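Local coordinates for protein vascular endothelial cadherin (Gallus gallus, PDB 3PPE) that mediates calcium-dependent, mainly homophilic adhesion between endothelial cells, the part present here being its two outermost extracellular cadherin domains, EC1 and EC2, at residues Thr44-Gln49 and Ala67-Thr72; Glu151-Asp156 and Ser174-Ile179; Ile179-Ala182 and Leu188-Glu191. All blocks are in the same frame, centred on the assembly; numbering follows the deposited sequence.

Interaction 1 of 3, residues Thr44-Gln49 and Ala67-Thr72; sequences TIFKVQ and AEYELT
The phenol oxygen OH of Tyr69 is the one polar side-chain atom in this contact, and what reaches it from Thr44-Gln49 is carbon: Ile45 CD1 lies 4.1 Å from Tyr69 OH. Everything else that meets is hydrocarbon. Phe46 opens the strand 46-49, at the margin of the three-stranded sheet of the first cadherin domain, while Tyr69 and Leu71 sit on strand 68-77 of the facing sheet, so the contact spans the interior of the beta sandwich. The main interaction is a T-shaped (edge-to-face) pair in which Phe46 presents its edge to one face of Tyr69. Their planes meet at 73° with the centroids 4.9 Å apart, and Phe46 CE1 stands over the middle of the Tyr69 ring, 3.5 Å from Tyr69 CG. Phe46 CG is anti to the carbonyl carbon (chi1 -61°), which carries its ring across the gap between the sheets. Ile45 backs this pose, its CG2 lying over the centre of one face of the Phe46 ring. Beyond the rings, Leu71 CD2 comes within 4.5 Å of Phe46 CB, a loose hydrocarbon contact. Around the pair, Phe46 packs on Ile92 and Ile55, and Tyr69 on Val94 and Leu61; the Tyr69 ring also has a cation-pi partner in Lys66. A serine in place of Tyr69 would probably open a gap beside Phe46 CE1 and leave the phenylalanine edge without its aromatic face. Tyrosine suits its site because its face can take an aromatic edge while its para hydroxyl reaches past the ring to the Ile45 methyl. Since C-H edges meeting a pi face attract weakly and in a preferred orientation, the pair is likely to contribute to how the two halves of the sandwich sit against each other.

Interaction 2 of 3, residues Glu151-Asp156 and Ser174-Ile179; sequences EYFTVD and SAYEII
Inside the second cadherin domain, an aromatic cluster bridges the two sheets of the beta sandwich: Tyr152 and Phe153, where the outermost strand 153-155 begins, meet Tyr176 on strand 175-184 of the facing sheet. Phe153 and Tyr176 form a T-shaped (edge-to-face) pair, the phenylalanine edge directed at the tyrosine face with the planes at 76°. Its leading atom is Phe153 CE1, which stands 3.6 Å from Tyr176 CG and also touches Tyr176 CB. Tyr152 reaches the same tyrosine in another way. The two tyrosine rings are inclined at 38°, neither stacked nor edge-to-face, and Tyr176 CE2 lies over one face of Tyr152, toward its rim, 3.6 Å from Tyr152 CG. Tyr176 OH projects past the rim on the same side, 3.8 Å from Tyr152 CD2. Tyr176 thus accepts an edge on its own face while laying its outer rim over a neighbouring ring, and a large flat side chain is well suited to do both. Deeper in, Ile178 adds an aliphatic contact: its CG1 is set between the backbone N and the carbonyl carbon (chi1 72°), which turns the CG2 methyl toward Phe153, where it meets CD1 at 3.9 Å. A beta-branched residue fits a strand and offers that methyl close to the backbone. Leu168, from a loop, touches all three aromatic side chains, and Ile161 packs against both Phe153 and Ile178. The wholly hydrocarbon Phe153 and Ile178 are buried, whereas the two tyrosines keep part of their surface at the boundary with solvent, as their hydroxyls would suggest. Contacts of this kind attract through dispersion and the weak polarity of aromatic C-H groups, so their strength depends on close fit and burial instead of any single directed bond.

Interaction 3 of 3, residues Ile179-Ala182 and Leu188-Glu191; sequences IVKA and LTGE
Lys181 places CG opposite its own backbone N (chi1 -174°) and runs on extended, and Thr189 turns OG1 the same way round (chi1 -174°), torsions that bring the long chain and the hydroxyl together at the loop end of a beta hairpin. The hairpin joins strand 175-184 to strand 194-202 in the second cadherin domain, and Leu188-Glu191 belongs to the loop that links them. Lys181 and Thr189 pass at about a right angle: Lys181 CE lies 3.6 Å from Thr189 OG1, and the threonine methyl CG2 sits 3.9 Å from Lys181 NZ. Lysine suits a partly exposed strand because its aliphatic length can lie against the threonine while its ammonium end stays near the surface. Threonine brings a methyl for that chain and a hydroxyl for the backbone. Glu191 OE2 is 4.7 Å from Lys181 NZ, where any attraction of opposite charges is probably weak at most, and the carboxylate pose is itself doubtful because it crowds Gly190 O. The hairpin lies beside one of the calcium sites between the two domains. Asp184, a ligand of one calcium ion, accepts a hydrogen bond from the backbone N of Leu188, and a bound calcium ion lies about 9 Å from the side chain of Thr189. Ala182, small enough to pack against Pro102 and Phe104, contributes its main chain: a backbone hydrogen bond pairs it with Ser193, and its carbonyl accepts the bond that crosses this contact. Some separations within the loop are too short to be taken literally, so the exact pose of Thr189 is uncertain; as modelled, Thr189 OG1 donates to Ala182 O at 3.2 Å, approaching nearly along the C=O axis at a C=O...OG1 angle of 171°.

From the N terminus, interaction 1 comes first, closing a 17-residue loop in EC1 by joining the margin of one sheet to the face of the other. The chain then passes through the calcium-binding linker into EC2, where interaction 2 closes a second 17-residue loop between corresponding sheets; the repeats thus use the same Phe-Tyr pairing across their sandwiches. Interaction 3 starts on the strand where interaction 2 ends, sharing Ile179, and closes only five residues of a hairpin near the linker. The three follow in series, with none nested or crossing. Interactions 1 and 2 have centres 50 Å apart, on opposite sides of the chain's centre.

Interaction 1 of 3, residues Thr44-Gln49 and Ala67-Thr72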
loop_
_atom_site.group_PDB
_atom_site.type_symbol
_atom_site.label_atom_id
_atom_site.label_comp_id
_atom_site.label_asym_id
_atom_site.label_seq_id
_atom_site.Cartn_x
_atom_site.Cartn_y
_atom_site.Cartn_z
ATOM N N THR A 44 -0.795 -18.713 -2.666
ATOM C CA THR A 44 -2.156 -18.884 -3.182
ATOM C C THR A 44 -2.784 -17.486 -3.252
ATOM O O THR A 44 -2.817 -16.857 -4.320
ATOM C CB THR A 44 -3.019 -19.871 -2.351
ATOM O OG1 THR A 44 -2.996 -19.516 -0.964
ATOM C CG2 THR A 44 -2.545 -21.334 -2.495
ATOM N N ILE A 45 -3.196 -16.948 -2.117
ATOM C CA ILE A 45 -3.708 -15.571 -2.109
ATOM C C ILE A 45 -2.601 -14.547 -2.293
ATOM O O ILE A 45 -2.748 -13.588 -3.054
ATOM C CB ILE A 45 -4.480 -15.274 -0.793
ATOM C CG1 ILE A 45 -5.685 -16.210 -0.713
ATOM C CG2 ILE A 45 -4.849 -13.730 -0.659
ATOM C CD1 ILE A 45 -6.524 -16.104 0.630
ATOM N N PHE A 46 -1.499 -14.745 -1.572
ATOM C CA PHE A 46 -0.433 -13.766 -1.532
ATOM C C PHE A 46 0.725 -14.302 -2.340
ATOM O O PHE A 46 1.198 -15.405 -2.097
ATOM C CB PHE A 46 -0.017 -13.524 -0.080
ATOM C CG PHE A 46 -1.131 -12.984 0.751
ATOM C CD1 PHE A 46 -1.707 -13.759 1.738
ATOM C CD2 PHE A 46 -1.625 -11.702 0.517
ATOM C CE1 PHE A 46 -2.760 -13.258 2.493
ATOM C CE2 PHE A 46 -2.699 -11.202 1.251
ATOM C CZ PHE A 46 -3.267 -11.998 2.240
ATOM N N LYS A 47 1.152 -13.544 -3.329
ATOM C CA LYS A 47 2.279 -13.982 -4.139
ATOM C C LYS A 47 3.295 -12.866 -4.280
ATOM O O LYS A 47 2.932 -11.687 -4.430
ATOM C CB LYS A 47 1.826 -14.450 -5.532
ATOM C CG LYS A 47 0.737 -15.517 -5.529
ATOM C CD LYS A 47 0.307 -15.842 -6.953
ATOM C CE LYS A 47 -0.863 -16.797 -6.946
ATOM N NZ LYS A 47 -1.040 -17.390 -8.298
ATOM N N VAL A 48 4.564 -13.259 -4.275
ATOM C CA VAL A 48 5.660 -12.348 -4.572
ATOM C C VAL A 48 5.688 -12.010 -6.057
ATOM O O VAL A 48 5.399 -12.842 -6.912
ATOM C CB VAL A 48 7.041 -12.947 -4.143
ATOM C CG1 VAL A 48 8.194 -12.058 -4.640
ATOM C CG2 VAL A 48 7.123 -13.085 -2.639
ATOM N N GLN A 49 6.043 -10.765 -6.358
ATOM C CA GLN A 49 6.052 -10.282 -7.733
ATOM C C GLN A 49 7.245 -9.369 -7.989
ATOM O O GLN A 49 7.259 -8.214 -7.562
ATOM C CB GLN A 49 4.748 -9.548 -8.050
ATOM C CG GLN A 49 3.508 -10.423 -7.979
ATOM C CD GLN A 49 3.522 -11.539 -9.004
ATOM O OE1 GLN A 49 3.827 -11.311 -10.175
ATOM N NE2 GLN A 49 3.193 -12.751 -8.566
ATOM N N ALA A 67 -8.828 -12.145 9.654
ATOM C CA ALA A 67 -8.436 -10.748 9.869
ATOM C C ALA A 67 -6.935 -10.506 9.701
ATOM O O ALA A 67 -6.473 -9.351 9.609
ATOM C CB ALA A 67 -8.905 -10.292 11.231
ATOM N N GLU A 68 -6.160 -11.584 9.697
ATOM C CA GLU A 68 -4.706 -11.471 9.508
ATOM C C GLU A 68 -4.106 -12.834 9.132
ATOM O O GLU A 68 -4.753 -13.862 9.315
ATOM C CB GLU A 68 -4.012 -10.865 10.743
ATOM C CG GLU A 68 -4.038 -11.765 11.938
ATOM C CD GLU A 68 -3.355 -11.153 13.163
ATOM O OE1 GLU A 68 -3.683 -9.986 13.518
ATOM O OE2 GLU A 68 -2.532 -11.852 13.797
ATOM N N TYR A 69 -2.894 -12.798 8.566
ATOM C CA TYR A 69 -2.207 -13.961 8.011
ATOM C C TYR A 69 -0.742 -13.909 8.476
ATOM O O TYR A 69 -0.086 -12.900 8.301
ATOM C CB TYR A 69 -2.231 -13.951 6.476
ATOM C CG TYR A 69 -3.623 -14.010 5.847
ATOM C CD1 TYR A 69 -4.415 -12.855 5.709
ATOM C CD2 TYR A 69 -4.144 -15.215 5.397
ATOM C CE1 TYR A 69 -5.730 -12.928 5.132
ATOM C CE2 TYR A 69 -5.407 -15.284 4.825
ATOM C CZ TYR A 69 -6.193 -14.144 4.694
ATOM O OH TYR A 69 -7.463 -14.242 4.122
ATOM N N GLU A 70 -0.274 -15.014 9.054
ATOM C CA GLU A 70 1.096 -15.200 9.525
ATOM C C GLU A 70 1.932 -15.829 8.412
ATOM O O GLU A 70 1.634 -16.929 7.941
ATOM C CB GLU A 70 1.097 -16.104 10.788
ATOM C CG GLU A 70 0.209 -15.526 11.910
ATOM C CD GLU A 70 0.423 -16.139 13.291
ATOM O OE1 GLU A 70 0.639 -17.367 13.359
ATOM O OE2 GLU A 70 0.365 -15.379 14.320
ATOM N N LEU A 71 2.951 -15.116 7.965
ATOM C CA LEU A 71 3.813 -15.653 6.929
ATOM C C LEU A 71 5.286 -15.577 7.344
ATOM O O LEU A 71 5.626 -14.932 8.335
ATOM C CB LEU A 71 3.593 -14.907 5.602
ATOM C CG LEU A 71 2.355 -15.204 4.728
ATOM C CD1 LEU A 71 1.075 -14.543 5.295
ATOM C CD2 LEU A 71 2.627 -14.616 3.370
ATOM N N THR A 72 6.152 -16.238 6.573
ATOM C CA THR A 72 7.583 -16.196 6.833
ATOM C C THR A 72 8.280 -15.921 5.523
ATOM O O THR A 72 7.960 -16.531 4.508
ATOM C CB THR A 72 8.108 -17.512 7.458
ATOM O OG1 THR A 72 7.440 -17.714 8.701
ATOM C CG2 THR A 72 9.609 -17.433 7.744
#

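Interaction 2 of 3, residues Glu151-Asp156 and Ser174-Ile179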
loop_
_atom_site.group_PDB
_atom_site.type_symbol
_atom_site.label_atom_id
_atom_site.label_comp_id
_atom_site.label_asym_id
_atom_site.label_seq_id
_atom_site.Cartn_x
_atom_site.Cartn_y
_atom_site.Cartn_z
ATOM N N GLU A 151 -43.231 6.884 22.527
ATOM C CA GLU A 151 -44.024 7.703 23.475
ATOM C C GLU A 151 -44.113 7.085 24.876
ATOM O O GLU A 151 -44.381 7.797 25.872
ATOM C CB GLU A 151 -45.451 7.855 22.965
ATOM C CG GLU A 151 -45.554 8.434 21.571
ATOM C CD GLU A 151 -45.446 7.371 20.452
ATOM O OE1 GLU A 151 -45.184 6.164 20.723
ATOM O OE2 GLU A 151 -45.638 7.778 19.279
ATOM N N TYR A 152 -43.904 5.765 24.939
ATOM C CA TYR A 152 -44.084 4.966 26.148
ATOM C C TYR A 152 -42.767 4.567 26.809
ATOM O O TYR A 152 -42.703 4.499 28.051
ATOM C CB TYR A 152 -44.954 3.731 25.835
ATOM C CG TYR A 152 -46.301 4.164 25.310
ATOM C CD1 TYR A 152 -46.590 4.088 23.943
ATOM C CD2 TYR A 152 -47.252 4.743 26.164
ATOM C CE1 TYR A 152 -47.789 4.528 23.450
ATOM C CE2 TYR A 152 -48.464 5.171 25.676
ATOM C CZ TYR A 152 -48.718 5.060 24.317
ATOM O OH TYR A 152 -49.901 5.494 23.806
ATOM N N PHE A 153 -41.722 4.358 25.979
ATOM C CA PHE A 153 -40.388 3.880 26.413
ATOM C C PHE A 153 -39.280 4.598 25.662
ATOM O O PHE A 153 -39.469 4.983 24.532
ATOM C CB PHE A 153 -40.235 2.344 26.197
ATOM C CG PHE A 153 -41.270 1.544 26.944
ATOM C CD1 PHE A 153 -42.506 1.240 26.344
ATOM C CD2 PHE A 153 -41.067 1.192 28.270
ATOM C CE1 PHE A 153 -43.497 0.549 27.050
ATOM C CE2 PHE A 153 -42.063 0.477 28.990
ATOM C CZ PHE A 153 -43.278 0.166 28.372
ATOM N N THR A 154 -38.141 4.775 26.308
ATOM C CA THR A 154 -36.956 5.306 25.646
ATOM C C THR A 154 -35.875 4.235 25.649
ATOM O O THR A 154 -35.958 3.249 26.375
ATOM C CB THR A 154 -36.413 6.608 26.316
ATOM O OG1 THR A 154 -35.930 6.340 27.634
ATOM C CG2 THR A 154 -37.500 7.743 26.332
ATOM N N VAL A 155 -34.852 4.412 24.827
ATOM C CA VAL A 155 -33.728 3.493 24.865
ATOM C C VAL A 155 -32.441 4.311 24.900
ATOM O O VAL A 155 -32.364 5.359 24.244
ATOM C CB VAL A 155 -33.743 2.539 23.640
ATOM C CG1 VAL A 155 -33.611 3.336 22.312
ATOM C CG2 VAL A 155 -32.591 1.526 23.732
ATOM N N ASP A 156 -31.442 3.875 25.674
ATOM C CA ASP A 156 -30.160 4.585 25.658
ATOM C C ASP A 156 -29.230 3.932 24.619
ATOM O O ASP A 156 -29.597 2.938 23.996
ATOM C CB ASP A 156 -29.517 4.742 27.048
ATOM C CG ASP A 156 -28.994 3.446 27.650
ATOM O OD1 ASP A 156 -28.746 2.426 26.962
ATOM O OD2 ASP A 156 -28.812 3.454 28.887
ATOM N N SER A 174 -51.765 -3.749 29.173
ATOM C CA SER A 174 -50.907 -4.639 29.972
ATOM C C SER A 174 -49.652 -5.157 29.266
ATOM O O SER A 174 -48.819 -5.802 29.900
ATOM C CB SER A 174 -51.731 -5.845 30.454
ATOM O OG SER A 174 -52.172 -6.628 29.353
ATOM N N ALA A 175 -49.549 -4.939 27.959
ATOM C CA ALA A 175 -48.379 -5.412 27.197
ATOM C C ALA A 175 -48.076 -4.478 26.028
ATOM O O ALA A 175 -48.950 -4.172 25.225
ATOM C CB ALA A 175 -48.582 -6.842 26.705
ATOM N N TYR A 176 -46.858 -3.991 25.934
ATOM C CA TYR A 176 -46.510 -3.154 24.791
ATOM C C TYR A 176 -45.642 -3.964 23.866
ATOM O O TYR A 176 -44.814 -4.745 24.303
ATOM C CB TYR A 176 -45.748 -1.923 25.239
ATOM C CG TYR A 176 -46.635 -0.949 25.966
ATOM C CD1 TYR A 176 -46.920 -1.114 27.338
ATOM C CD2 TYR A 176 -47.203 0.125 25.281
ATOM C CE1 TYR A 176 -47.735 -0.192 28.005
ATOM C CE2 TYR A 176 -47.994 1.030 25.920
ATOM C CZ TYR A 176 -48.278 0.879 27.264
ATOM O OH TYR A 176 -49.090 1.814 27.839
ATOM N N GLU A 177 -45.833 -3.767 22.582
ATOM C CA GLU A 177 -44.941 -4.362 21.636
ATOM C C GLU A 177 -44.251 -3.210 20.942
ATOM O O GLU A 177 -44.867 -2.471 20.173
ATOM C CB GLU A 177 -45.720 -5.237 20.672
ATOM C CG GLU A 177 -44.956 -5.539 19.422
ATOM C CD GLU A 177 -45.649 -6.557 18.530
ATOM O OE1 GLU A 177 -46.241 -7.536 19.056
ATOM O OE2 GLU A 177 -45.580 -6.362 17.298
ATOM N N ILE A 178 -42.977 -3.000 21.273
ATOM C CA ILE A 178 -42.267 -1.875 20.701
ATOM C C ILE A 178 -41.198 -2.381 19.689
ATOM O O ILE A 178 -40.747 -3.527 19.756
ATOM C CB ILE A 178 -41.655 -0.928 21.802
ATOM C CG1 ILE A 178 -40.473 -1.628 22.443
ATOM C CG2 ILE A 178 -42.772 -0.447 22.837
ATOM C CD1 ILE A 178 -39.551 -0.733 23.305
ATOM N N ILE A 179 -40.827 -1.535 18.753
ATOM C CA ILE A 179 -39.836 -1.903 17.741
ATOM C C ILE A 179 -38.576 -1.087 17.949
ATOM O O ILE A 179 -38.631 0.149 18.056
ATOM C CB ILE A 179 -40.361 -1.680 16.296
ATOM C CG1 ILE A 179 -41.740 -2.329 16.094
ATOM C CG2 ILE A 179 -39.338 -2.204 15.261
ATOM C CD1 ILE A 179 -41.778 -3.850 16.296
#

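Interaction 3 of 3, residues Ile179-Ala182 and Leu188-Glu191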
loop_
_atom_site.group_PDB
_atom_site.type_symbol
_atom_site.label_atom_id
_atom_site.label_comp_id
_atom_site.label_asym_id
_atom_site.label_seq_id
_atom_site.Cartn_x
_atom_site.Cartn_y
_atom_site.Cartn_z
ATOM N N ILE A 179 -40.827 -1.535 18.753
ATOM C CA ILE A 179 -39.836 -1.903 17.741
ATOM C C ILE A 179 -38.576 -1.087 17.949
ATOM O O ILE A 179 -38.631 0.149 18.056
ATOM C CB ILE A 179 -40.361 -1.680 16.296
ATOM C CG1 ILE A 179 -41.740 -2.329 16.094
ATOM C CG2 ILE A 179 -39.338 -2.204 15.261
ATOM C CD1 ILE A 179 -41.778 -3.850 16.296
ATOM N N VAL A 180 -37.446 -1.784 18.031
ATOM C CA VAL A 180 -36.174 -1.117 18.209
ATOM C C VAL A 180 -35.339 -1.294 16.929
ATOM O O VAL A 180 -35.519 -2.256 16.179
ATOM C CB VAL A 180 -35.466 -1.601 19.542
ATOM C CG1 VAL A 180 -35.097 -3.086 19.478
ATOM C CG2 VAL A 180 -34.250 -0.723 19.917
ATOM N N LYS A 181 -34.462 -0.340 16.651
ATOM C CA LYS A 181 -33.616 -0.402 15.493
ATOM C C LYS A 181 -32.206 -0.044 15.970
ATOM O O LYS A 181 -32.015 0.848 16.827
ATOM C CB LYS A 181 -34.092 0.623 14.443
ATOM C CG LYS A 181 -33.338 0.537 13.082
ATOM C CD LYS A 181 -33.993 1.399 11.989
ATOM C CE LYS A 181 -33.628 0.868 10.567
ATOM N NZ LYS A 181 -34.004 1.906 9.494
ATOM N N ALA A 182 -31.214 -0.737 15.420
ATOM C CA ALA A 182 -29.817 -0.462 15.735
ATOM C C ALA A 182 -29.057 0.018 14.504
ATOM O O ALA A 182 -29.454 -0.254 13.372
ATOM C CB ALA A 182 -29.153 -1.695 16.325
ATOM N N LEU A 188 -24.665 2.868 9.353
ATOM C CA LEU A 188 -24.967 1.623 8.656
ATOM C C LEU A 188 -26.136 0.895 9.309
ATOM O O LEU A 188 -26.036 0.435 10.447
ATOM C CB LEU A 188 -23.736 0.716 8.622
ATOM C CG LEU A 188 -23.401 0.080 7.273
ATOM C CD1 LEU A 188 -23.375 1.128 6.173
ATOM C CD2 LEU A 188 -22.075 -0.664 7.344
ATOM N N THR A 189 -27.246 0.796 8.584
ATOM C CA THR A 189 -28.303 -0.145 8.926
ATOM C C THR A 189 -29.016 -0.651 7.677
ATOM O O THR A 189 -28.548 -0.447 6.557
ATOM C CB THR A 189 -29.339 0.486 9.875
ATOM O OG1 THR A 189 -30.273 -0.511 10.302
ATOM C CG2 THR A 189 -30.087 1.608 9.174
ATOM N N GLY A 190 -30.151 -1.313 7.876
ATOM C CA GLY A 190 -30.251 -2.377 8.859
ATOM C C GLY A 190 -31.502 -3.173 8.546
ATOM O O GLY A 190 -32.615 -2.650 8.609
ATOM N N GLU A 191 -31.318 -4.445 8.207
ATOM C CA GLU A 191 -32.143 -5.513 8.761
ATOM C C GLU A 191 -31.330 -6.786 8.550
ATOM O O GLU A 191 -31.261 -7.314 7.440
ATOM C CB GLU A 191 -33.538 -5.673 8.153
ATOM C CG GLU A 191 -34.501 -4.552 8.505
ATOM C CD GLU A 191 -34.326 -3.335 7.618
ATOM O OE1 GLU A 191 -33.477 -3.380 6.703
ATOM O OE2 GLU A 191 -35.040 -2.332 7.834
#